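Local coordinates for vesicular integral-membrane protein VIP36 (Canis lupus familiaris, PDB 2DUR), which acts as a calcium-dependent intracellular lectin of the early secretory pathway, binding high-mannose glycans and taking part in the transport and sorting of the glycoproteins that carry them, at residues Lys71-Gly76 / Ser215-Ile220; His81-Ala86 / Asp114-Asp119; Val125-Ser130 / Ala156-Arg161. All blocks are in the same frame, centred on the assembly; numbering follows the deposited sequence.

Contact 1. Residues Lys71-Gly76 / Ser215-Ile220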
loop_
_atom_site.group_PDB
_atom_site.type_symbol
_atom_site.label_atom_id
_atom_site.label_comp_id
_atom_site.label_asym_id
_atom_site.label_seq_id
_atom_site.Cartn_x
_atom_site.Cartn_y
_atom_site.Cartn_z
ATOM N N LYS A 71 2.268 -1.512 11.540
ATOM C CA LYS A 71 2.014 -2.473 12.593
ATOM C C LYS A 71 0.540 -2.848 12.578
ATOM O O LYS A 71 -0.311 -1.966 12.683
ATOM C CB LYS A 71 2.396 -1.905 13.965
ATOM C CG LYS A 71 2.512 -2.968 14.998
ATOM C CD LYS A 71 2.873 -2.387 16.364
ATOM C CE LYS A 71 2.703 -3.443 17.444
ATOM N NZ LYS A 71 3.734 -4.536 17.390
ATOM N N VAL A 72 0.264 -4.132 12.412
ATOM C CA VAL A 72 -1.095 -4.648 12.522
ATOM C C VAL A 72 -1.171 -5.491 13.774
ATOM O O VAL A 72 -0.450 -6.486 13.926
ATOM C CB VAL A 72 -1.519 -5.466 11.281
ATOM C CG1 VAL A 72 -2.948 -5.996 11.462
ATOM C CG2 VAL A 72 -1.394 -4.578 10.032
ATOM N N HIS A 73 -2.060 -5.101 14.678
ATOM C CA HIS A 73 -2.112 -5.768 15.966
ATOM C C HIS A 73 -3.468 -5.584 16.621
ATOM O O HIS A 73 -4.090 -4.560 16.450
ATOM C CB HIS A 73 -0.991 -5.229 16.877
ATOM C CG HIS A 73 -1.030 -3.749 17.092
ATOM N ND1 HIS A 73 -1.282 -3.198 18.331
ATOM C CD2 HIS A 73 -0.876 -2.705 16.239
ATOM C CE1 HIS A 73 -1.251 -1.880 18.235
ATOM N NE2 HIS A 73 -0.995 -1.555 16.979
ATOM N N GLY A 74 -3.913 -6.584 17.360
ATOM C CA GLY A 74 -5.169 -6.441 18.089
ATOM C C GLY A 74 -5.418 -7.628 18.977
ATOM O O GLY A 74 -4.590 -8.536 19.075
ATOM N N THR A 75 -6.580 -7.627 19.617
ATOM C CA THR A 75 -6.855 -8.599 20.666
ATOM C C THR A 75 -7.908 -9.651 20.316
ATOM O O THR A 75 -8.247 -10.486 21.161
ATOM C CB THR A 75 -7.253 -7.897 21.968
ATOM O OG1 THR A 75 -8.450 -7.145 21.744
ATOM C CG2 THR A 75 -6.143 -6.965 22.447
ATOM N N GLY A 76 -8.436 -9.611 19.082
ATOM C CA GLY A 76 -9.406 -10.608 18.653
ATOM C C GLY A 76 -8.850 -12.006 18.819
ATOM O O GLY A 76 -7.692 -12.259 18.475
ATOM N N SER A 215 -11.964 -6.654 13.626
ATOM C CA SER A 215 -11.174 -5.454 13.698
ATOM C C SER A 215 -9.715 -5.771 14.060
ATOM O O SER A 215 -9.358 -6.928 14.312
ATOM C CB SER A 215 -11.786 -4.468 14.697
ATOM O OG SER A 215 -11.703 -4.989 16.013
ATOM N N ASP A 216 -8.914 -4.720 14.028
ATOM C CA ASP A 216 -7.490 -4.722 14.411
ATOM C C ASP A 216 -7.036 -3.273 14.411
ATOM O O ASP A 216 -7.595 -2.402 13.723
ATOM C CB ASP A 216 -6.602 -5.450 13.376
ATOM C CG ASP A 216 -6.201 -6.843 13.779
ATOM O OD1 ASP A 216 -6.156 -7.195 14.992
ATOM O OD2 ASP A 216 -5.872 -7.615 12.848
ATOM N N ASN A 217 -5.982 -2.990 15.158
ATOM C CA ASN A 217 -5.298 -1.731 14.963
ATOM C C ASN A 217 -4.483 -1.855 13.690
ATOM O O ASN A 217 -3.781 -2.842 13.517
ATOM C CB ASN A 217 -4.313 -1.470 16.099
ATOM C CG ASN A 217 -5.003 -1.282 17.432
ATOM O OD1 ASN A 217 -5.667 -0.259 17.654
ATOM N ND2 ASN A 217 -4.839 -2.264 18.331
ATOM N N HIS A 218 -4.615 -0.867 12.812
ATOM C CA HIS A 218 -3.801 -0.788 11.584
ATOM C C HIS A 218 -3.005 0.503 11.644
ATOM O O HIS A 218 -3.531 1.570 11.398
ATOM C CB HIS A 218 -4.723 -0.828 10.333
ATOM C CG HIS A 218 -5.505 -2.096 10.206
ATOM N ND1 HIS A 218 -6.848 -2.186 10.533
ATOM C CD2 HIS A 218 -5.156 -3.313 9.734
ATOM C CE1 HIS A 218 -7.265 -3.424 10.329
ATOM N NE2 HIS A 218 -6.260 -4.126 9.835
ATOM N N ASP A 219 -1.710 0.395 12.004
ATOM C CA ASP A 219 -0.864 1.579 12.173
ATOM C C ASP A 219 0.179 1.733 11.058
ATOM O O ASP A 219 0.721 0.745 10.572
ATOM C CB ASP A 219 -0.079 1.523 13.492
ATOM C CG ASP A 219 -0.970 1.449 14.716
ATOM O OD1 ASP A 219 -2.153 1.827 14.611
ATOM O OD2 ASP A 219 -0.473 1.037 15.788
ATOM N N ILE A 220 0.450 2.978 10.681
ATOM C CA ILE A 220 1.583 3.315 9.793
ATOM C C ILE A 220 2.534 4.165 10.619
ATOM O O ILE A 220 2.162 5.248 11.049
ATOM C CB ILE A 220 1.134 4.127 8.551
ATOM C CG1 ILE A 220 0.066 3.364 7.754
ATOM C CG2 ILE A 220 2.345 4.474 7.637
ATOM C CD1 ILE A 220 0.528 2.035 7.131
HETATM O O HOH W 1 -8.106 -8.045 16.725
#
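His-73 and Asp-219 are joined by the nearly straight bond from NE2 of the ring to OD2 of the carboxylate, 2.9 Å with an N-H...O angle of 170°. The acceptor lies in the plane of the imidazole, whereas the ring nitrogen arrives from above the carboxylate plane. The other carboxylate oxygen, OD1, forms a salt bridge with Arg-41 of the adjoining strand, so both oxygens of Asp-219 are engaged. The amide of Asn-217 adds a second grip: ND2 and the backbone N reach His-73 O from opposite faces of its carbonyl plane, at 3.1 and 2.8 Å respectively. Reciprocal backbone bonds join Lys-71 to Asp-219. A chi1 of 57°, with CG between the backbone N and the carbonyl carbon, lays the His-73 ring back across the sheet over Asn-217. There CB of Asn-217 makes a CH-pi contact with one face, 3.6 Å from the ring centroid, while Lys-71 CE lies against the opposite face. On the side of the sheet bearing Val-72 and His-218 the contact is one of packing, with Val-72 CG1 resting 3.9 Å from His-218 CD2 and 3.6 Å from Asp-216 OD2, an oxygen whose main partner is Arg-159. The pairing is a regular antiparallel ladder, joining neighbouring strands in one sheet of the legume-lectin-like beta sandwich of the lumenal domain.

Contact 2. Residues His81-Ala86 / Asp114-Asp119; sequences HGDGIA and DTYPND. With CA (calcium ion), chain E; MAN (alpha-D-mannopyranose), chain C.
Asp-114 lies beside the backbone of Asp-83 at a calcium ion; its carboxylate binds the metal, and the N-H of Thr-115 goes to Asp-83 O. Both carboxylate oxygens of Asp-114 chelate the ion at 2.5 Å; with CG anti to the backbone N (chi1 -174°), the group reaches out from the end of its strand. Its OD2 also accepts from Tyr-116 N, closing an Asx turn that shapes the metal-binding loop. The Thr-115 N to Asp-83 O bond (3.1 Å, 170°) comes from above the carbonyl plane. Thr-115 O receives a weak bond from His-81 NE2, supplemented by water 2, which bridges the same two atoms. Asp-83 follows a cis peptide bond, as does the corresponding aspartate of legume lectins, a geometry consistent with presenting its carboxylate to the sugar.

Tyr-116 gives the calcium its carbonyl oxygen, while its CB packs 3.5 Å from His-81 O. Asn-118 then divides its amide between metal and sugar: OD1 coordinates calcium at 2.4 Å, and ND2 donates an almost straight bond (172°) to mannose O4. That hydroxyl in turn donates to Asp-83 OD2 at 2.6 Å, and mannose O6 donates to OD1, so the carboxylate holds two hydroxyls with its two oxygens. Water 3, a calcium ligand, gives its hydrogens to Asp-83 O and OD2, tying the sugar-binding aspartate to the ion. Asp-145 completes the coordination from outside the two segments.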
loop_
_atom_site.group_PDB
_atom_site.type_symbol
_atom_site.label_atom_id
_atom_site.label_comp_id
_atom_site.label_asym_id
_atom_site.label_seq_id
_atom_site.Cartn_x
_atom_site.Cartn_y
_atom_site.Cartn_z
ATOM N N HIS A 81 -10.277 -11.422 13.513
ATOM C CA HIS A 81 -9.676 -10.116 13.325
ATOM C C HIS A 81 -9.729 -9.785 11.841
ATOM O O HIS A 81 -9.931 -10.656 11.020
ATOM C CB HIS A 81 -8.200 -10.107 13.786
ATOM C CG HIS A 81 -7.351 -11.111 13.063
ATOM N ND1 HIS A 81 -7.026 -12.336 13.604
ATOM C CD2 HIS A 81 -6.828 -11.100 11.814
ATOM C CE1 HIS A 81 -6.312 -13.024 12.732
ATOM N NE2 HIS A 81 -6.184 -12.300 11.633
ATOM N N GLY A 82 -9.518 -8.527 11.525
ATOM C CA GLY A 82 -9.531 -8.058 10.128
ATOM C C GLY A 82 -9.604 -6.530 10.060
ATOM O O GLY A 82 -9.647 -5.851 11.098
ATOM N N ASP A 83 -9.634 -5.950 8.854
ATOM C CA ASP A 83 -9.568 -6.698 7.593
ATOM C C ASP A 83 -8.224 -6.597 6.878
ATOM O O ASP A 83 -7.895 -7.451 6.038
ATOM C CB ASP A 83 -10.680 -6.178 6.666
ATOM C CG ASP A 83 -12.019 -6.825 6.982
ATOM O OD1 ASP A 83 -12.859 -6.196 7.679
ATOM O OD2 ASP A 83 -12.197 -7.993 6.579
ATOM N N GLY A 84 -7.477 -5.536 7.185
ATOM C CA GLY A 84 -6.162 -5.308 6.580
ATOM C C GLY A 84 -5.880 -3.888 6.131
ATOM O O GLY A 84 -6.670 -2.967 6.342
ATOM N N ILE A 85 -4.731 -3.730 5.485
ATOM C CA ILE A 85 -4.238 -2.457 4.992
ATOM C C ILE A 85 -4.126 -2.520 3.475
ATOM O O ILE A 85 -3.776 -3.579 2.940
ATOM C CB ILE A 85 -2.809 -2.157 5.597
ATOM C CG1 ILE A 85 -2.929 -1.824 7.093
ATOM C CG2 ILE A 85 -2.091 -1.041 4.813
ATOM C CD1 ILE A 85 -1.547 -1.750 7.812
ATOM N N ALA A 86 -4.372 -1.391 2.808
ATOM C CA ALA A 86 -4.020 -1.225 1.371
ATOM C C ALA A 86 -3.051 -0.064 1.228
ATOM O O ALA A 86 -3.200 0.958 1.895
ATOM C CB ALA A 86 -5.264 -0.955 0.525
ATOM N N ASP A 114 -3.951 -8.402 3.455
ATOM C CA ASP A 114 -5.289 -8.899 3.828
ATOM C C ASP A 114 -5.127 -9.912 4.961
ATOM O O ASP A 114 -4.443 -10.910 4.789
ATOM C CB ASP A 114 -5.917 -9.555 2.576
ATOM C CG ASP A 114 -7.368 -9.989 2.780
ATOM O OD1 ASP A 114 -8.062 -10.299 1.769
ATOM O OD2 ASP A 114 -7.829 -10.014 3.940
ATOM N N THR A 115 -5.764 -9.666 6.112
ATOM C CA THR A 115 -5.578 -10.504 7.283
ATOM C C THR A 115 -6.730 -11.469 7.571
ATOM O O THR A 115 -6.657 -12.253 8.504
ATOM C CB THR A 115 -5.406 -9.653 8.548
ATOM O OG1 THR A 115 -6.580 -8.862 8.719
ATOM C CG2 THR A 115 -4.180 -8.710 8.460
ATOM N N TYR A 116 -7.806 -11.408 6.787
ATOM C CA TYR A 116 -8.981 -12.233 7.059
ATOM C C TYR A 116 -9.459 -12.969 5.802
ATOM O O TYR A 116 -9.786 -12.303 4.824
ATOM C CB TYR A 116 -10.120 -11.358 7.600
ATOM C CG TYR A 116 -11.369 -12.146 7.853
ATOM C CD1 TYR A 116 -11.396 -13.149 8.828
ATOM C CD2 TYR A 116 -12.530 -11.905 7.107
ATOM C CE1 TYR A 116 -12.547 -13.886 9.048
ATOM C CE2 TYR A 116 -13.692 -12.642 7.332
ATOM C CZ TYR A 116 -13.676 -13.642 8.299
ATOM O OH TYR A 116 -14.815 -14.388 8.529
ATOM N N PRO A 117 -9.510 -14.324 5.826
ATOM C CA PRO A 117 -10.010 -15.022 4.627
ATOM C C PRO A 117 -11.529 -14.961 4.515
ATOM O O PRO A 117 -12.236 -15.721 5.190
ATOM C CB PRO A 117 -9.529 -16.472 4.812
ATOM C CG PRO A 117 -9.312 -16.629 6.301
ATOM C CD PRO A 117 -9.089 -15.260 6.890
ATOM N N ASN A 118 -12.030 -14.048 3.681
ATOM C CA ASN A 118 -13.473 -13.960 3.435
ATOM C C ASN A 118 -13.955 -15.138 2.595
ATOM O O ASN A 118 -15.121 -15.539 2.667
ATOM C CB ASN A 118 -13.783 -12.671 2.693
ATOM C CG ASN A 118 -13.551 -11.455 3.533
ATOM O OD1 ASN A 118 -12.430 -10.946 3.614
ATOM N ND2 ASN A 118 -14.607 -10.965 4.162
ATOM N N ASP A 119 -13.045 -15.656 1.781
ATOM C CA ASP A 119 -13.351 -16.720 0.831
ATOM C C ASP A 119 -13.431 -18.082 1.508
ATOM O O ASP A 119 -12.412 -18.643 1.955
ATOM C CB ASP A 119 -12.288 -16.711 -0.266
ATOM C CG ASP A 119 -12.545 -17.706 -1.367
ATOM O OD1 ASP A 119 -13.575 -18.428 -1.339
ATOM O OD2 ASP A 119 -11.673 -17.770 -2.264
HETATM CA CA CA E . -10.117 -10.642 3.169
HETATM C C1 MAN C . -18.356 -8.035 7.742
HETATM C C2 MAN C . -18.191 -7.490 6.326
HETATM C C3 MAN C . -16.968 -8.118 5.642
HETATM C C4 MAN C . -15.716 -8.039 6.530
HETATM C C5 MAN C . -16.046 -8.757 7.827
HETATM C C6 MAN C . -14.841 -8.815 8.768
HETATM O O1 MAN C . -18.951 -9.330 7.705
HETATM O O2 MAN C . -18.005 -6.098 6.403
HETATM O O3 MAN C . -16.746 -7.494 4.386
HETATM O O4 MAN C . -14.588 -8.634 5.926
HETATM O O5 MAN C . -17.103 -8.022 8.427
HETATM O O6 MAN C . -14.531 -7.521 9.239
HETATM O O HOH W 2 -4.548 -13.681 10.017
HETATM O O HOH W 3 -10.307 -8.845 4.807
HETATM O O HOH W 4 -10.964 -9.219 1.373
#

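Contact 3. Residues Val125-Ser130 / Ala156-Arg161; sequences VFPYIS and ADFRNR
Pro-127 and Ala-156 share the one hydrogen bond that spans this contact, from Ala-156 N to Pro-127 O at 2.9 Å and 166°. The same carbonyl oxygen also accepts from the hydroxyl of Thr-155, so it is gripped by two neighbouring residues. Pro-127 follows a cis peptide bond, and its ring points toward 156-161, where CB, CG and CD all border Ala-156 O; the nearest, CB, is 3.3 Å from it.

Apolar packing does the remaining work. Phe-158 is met by Pro-127 in two ways: CB approaches CE1 at 3.5 Å, and CG lies over one face of the ring, displaced toward its rim. With CG of Phe-158 between its backbone N and carbonyl carbon, a chi1 of 59° turns the ring so that its CE1 side faces Pro-127 and Ile-129. Ile-129 adds a second apolar arm, its extended CG1-CD1 branch bringing CD1 to 3.5 Å from Ala-156 CB, while CG1 lies 4.0 Å from Phe-158 CE1.

Within 156-161, Arg-161 NH1 donates to Asp-157 O, 2.8 Å away and in the guanidinium plane; outside it, Arg-161 NH2 forms a salt bridge with Glu-183.

In the sandwich, this loop leaves edge strand 152-155 and crosses to strand 165-172 of the facing sheet. Phe-158 touches Leu-113 of strand 109-114 and Val-72 of strand 64-73, one from each sheet, while Ile-129 packs on Ile-111.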
loop_
_atom_site.group_PDB
_atom_site.type_symbol
_atom_site.label_atom_id
_atom_site.label_comp_id
_atom_site.label_asym_id
_atom_site.label_seq_id
_atom_site.Cartn_x
_atom_site.Cartn_y
_atom_site.Cartn_z
ATOM N N VAL A 125 -3.201 -19.189 2.112
ATOM C CA VAL A 125 -2.948 -19.081 3.546
ATOM C C VAL A 125 -2.813 -17.598 3.937
ATOM O O VAL A 125 -2.109 -16.849 3.277
ATOM C CB VAL A 125 -1.677 -19.856 3.955
ATOM C CG1 VAL A 125 -1.341 -19.616 5.415
ATOM C CG2 VAL A 125 -1.857 -21.360 3.667
ATOM N N PHE A 126 -3.485 -17.194 5.013
ATOM C CA PHE A 126 -3.508 -15.787 5.445
ATOM C C PHE A 126 -2.610 -15.527 6.673
ATOM O O PHE A 126 -2.287 -16.477 7.407
ATOM C CB PHE A 126 -4.965 -15.321 5.687
ATOM C CG PHE A 126 -5.728 -15.098 4.415
ATOM C CD1 PHE A 126 -6.053 -16.172 3.591
ATOM C CD2 PHE A 126 -6.072 -13.807 4.009
ATOM C CE1 PHE A 126 -6.731 -15.972 2.374
ATOM C CE2 PHE A 126 -6.742 -13.588 2.798
ATOM C CZ PHE A 126 -7.077 -14.671 1.979
ATOM N N PRO A 127 -2.190 -14.263 6.888
ATOM C CA PRO A 127 -2.425 -13.102 6.022
ATOM C C PRO A 127 -1.793 -13.224 4.637
ATOM O O PRO A 127 -0.814 -13.951 4.450
ATOM C CB PRO A 127 -1.778 -11.949 6.777
ATOM C CG PRO A 127 -1.775 -12.426 8.224
ATOM C CD PRO A 127 -1.451 -13.873 8.103
ATOM N N TYR A 128 -2.354 -12.504 3.674
ATOM C CA TYR A 128 -1.935 -12.674 2.282
ATOM C C TYR A 128 -1.723 -11.284 1.680
ATOM O O TYR A 128 -2.621 -10.420 1.738
ATOM C CB TYR A 128 -2.998 -13.495 1.491
ATOM C CG TYR A 128 -2.502 -13.969 0.147
ATOM C CD1 TYR A 128 -1.767 -15.150 0.025
ATOM C CD2 TYR A 128 -2.738 -13.217 -1.012
ATOM C CE1 TYR A 128 -1.304 -15.568 -1.206
ATOM C CE2 TYR A 128 -2.262 -13.634 -2.252
ATOM C CZ TYR A 128 -1.549 -14.810 -2.339
ATOM O OH TYR A 128 -1.062 -15.238 -3.557
ATOM N N ILE A 129 -0.538 -11.080 1.121
ATOM C CA ILE A 129 -0.180 -9.807 0.514
ATOM C C ILE A 129 -0.274 -9.996 -0.988
ATOM O O ILE A 129 0.313 -10.914 -1.539
ATOM C CB ILE A 129 1.292 -9.394 0.857
ATOM C CG1 ILE A 129 1.427 -9.167 2.372
ATOM C CG2 ILE A 129 1.717 -8.146 0.079
ATOM C CD1 ILE A 129 2.855 -8.798 2.797
ATOM N N SER A 130 -1.004 -9.120 -1.663
ATOM C CA SER A 130 -1.148 -9.262 -3.117
ATOM C C SER A 130 -1.114 -7.907 -3.801
ATOM O O SER A 130 -1.207 -6.877 -3.149
ATOM C CB SER A 130 -2.426 -10.040 -3.462
ATOM O OG SER A 130 -3.590 -9.324 -3.072
ATOM N N ALA A 156 2.109 -14.045 4.249
ATOM C CA ALA A 156 3.056 -13.271 5.078
ATOM C C ALA A 156 2.569 -13.141 6.517
ATOM O O ALA A 156 1.435 -12.736 6.758
ATOM C CB ALA A 156 3.317 -11.878 4.474
ATOM N N ASP A 157 3.427 -13.494 7.478
ATOM C CA ASP A 157 3.022 -13.528 8.886
ATOM C C ASP A 157 3.389 -12.201 9.526
ATOM O O ASP A 157 4.472 -12.056 10.122
ATOM C CB ASP A 157 3.724 -14.714 9.583
ATOM C CG ASP A 157 3.336 -14.864 11.050
ATOM O OD1 ASP A 157 2.409 -14.170 11.521
ATOM O OD2 ASP A 157 3.972 -15.702 11.735
ATOM N N PHE A 158 2.526 -11.197 9.363
ATOM C CA PHE A 158 2.875 -9.859 9.829
ATOM C C PHE A 158 2.090 -9.355 11.035
ATOM O O PHE A 158 2.366 -8.262 11.524
ATOM C CB PHE A 158 2.841 -8.828 8.695
ATOM C CG PHE A 158 1.506 -8.707 8.013
ATOM C CD1 PHE A 158 1.321 -9.236 6.751
ATOM C CD2 PHE A 158 0.450 -8.016 8.624
ATOM C CE1 PHE A 158 0.073 -9.115 6.088
ATOM C CE2 PHE A 158 -0.784 -7.883 7.975
ATOM C CZ PHE A 158 -0.972 -8.423 6.724
ATOM N N ARG A 159 1.132 -10.135 11.522
ATOM C CA ARG A 159 0.264 -9.660 12.585
ATOM C C ARG A 159 0.798 -9.997 13.972
ATOM O O ARG A 159 1.277 -11.117 14.203
ATOM C CB ARG A 159 -1.126 -10.254 12.409
ATOM C CG ARG A 159 -2.151 -9.524 13.151
ATOM C CD ARG A 159 -3.537 -9.978 12.721
ATOM N NE ARG A 159 -4.436 -9.653 13.803
ATOM C CZ ARG A 159 -4.559 -10.350 14.923
ATOM N NH1 ARG A 159 -3.847 -11.464 15.110
ATOM N NH2 ARG A 159 -5.393 -9.935 15.853
ATOM N N ASN A 160 0.713 -9.029 14.878
ATOM C CA ASN A 160 0.984 -9.279 16.300
ATOM C C ASN A 160 2.404 -9.785 16.519
ATOM O O ASN A 160 2.615 -10.693 17.340
ATOM C CB ASN A 160 -0.017 -10.294 16.882
ATOM C CG ASN A 160 -1.331 -9.644 17.335
ATOM O OD1 ASN A 160 -1.441 -8.426 17.416
ATOM N ND2 ASN A 160 -2.321 -10.468 17.647
ATOM N N ARG A 161 3.357 -9.209 15.794
ATOM C CA ARG A 161 4.765 -9.569 15.976
ATOM C C ARG A 161 5.417 -8.794 17.128
ATOM O O ARG A 161 5.037 -7.667 17.422
ATOM C CB ARG A 161 5.544 -9.354 14.671
ATOM C CG ARG A 161 4.943 -10.053 13.440
ATOM C CD ARG A 161 4.761 -11.563 13.626
ATOM N NE ARG A 161 6.036 -12.224 13.946
ATOM C CZ ARG A 161 6.836 -12.829 13.059
ATOM N NH1 ARG A 161 6.517 -12.904 11.763
ATOM N NH2 ARG A 161 7.975 -13.381 13.473
#

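In the fold
All three contacts lie on the same side of the chain's centre, and contact 2 holds the calcium and mannose directly. Contact 1, whose centre is 11 Å from that of contact 2, abuts it where Ser-215 O lies 3.2 Å from Gly-82 N, a probable hydrogen bond; the His-218 side chain is about 8 Å from the bound mannose. Contact 3 is centred 9 Å from contact 2 and joins it through a probable bond between Tyr-128 N and Asp-114 O, with the Pro-127 side chain about 9 Å from the calcium. Contacts 1 and 3 are linked by a probable hydrogen bond between Val-72 O and Asn-160 N, 3.0 Å.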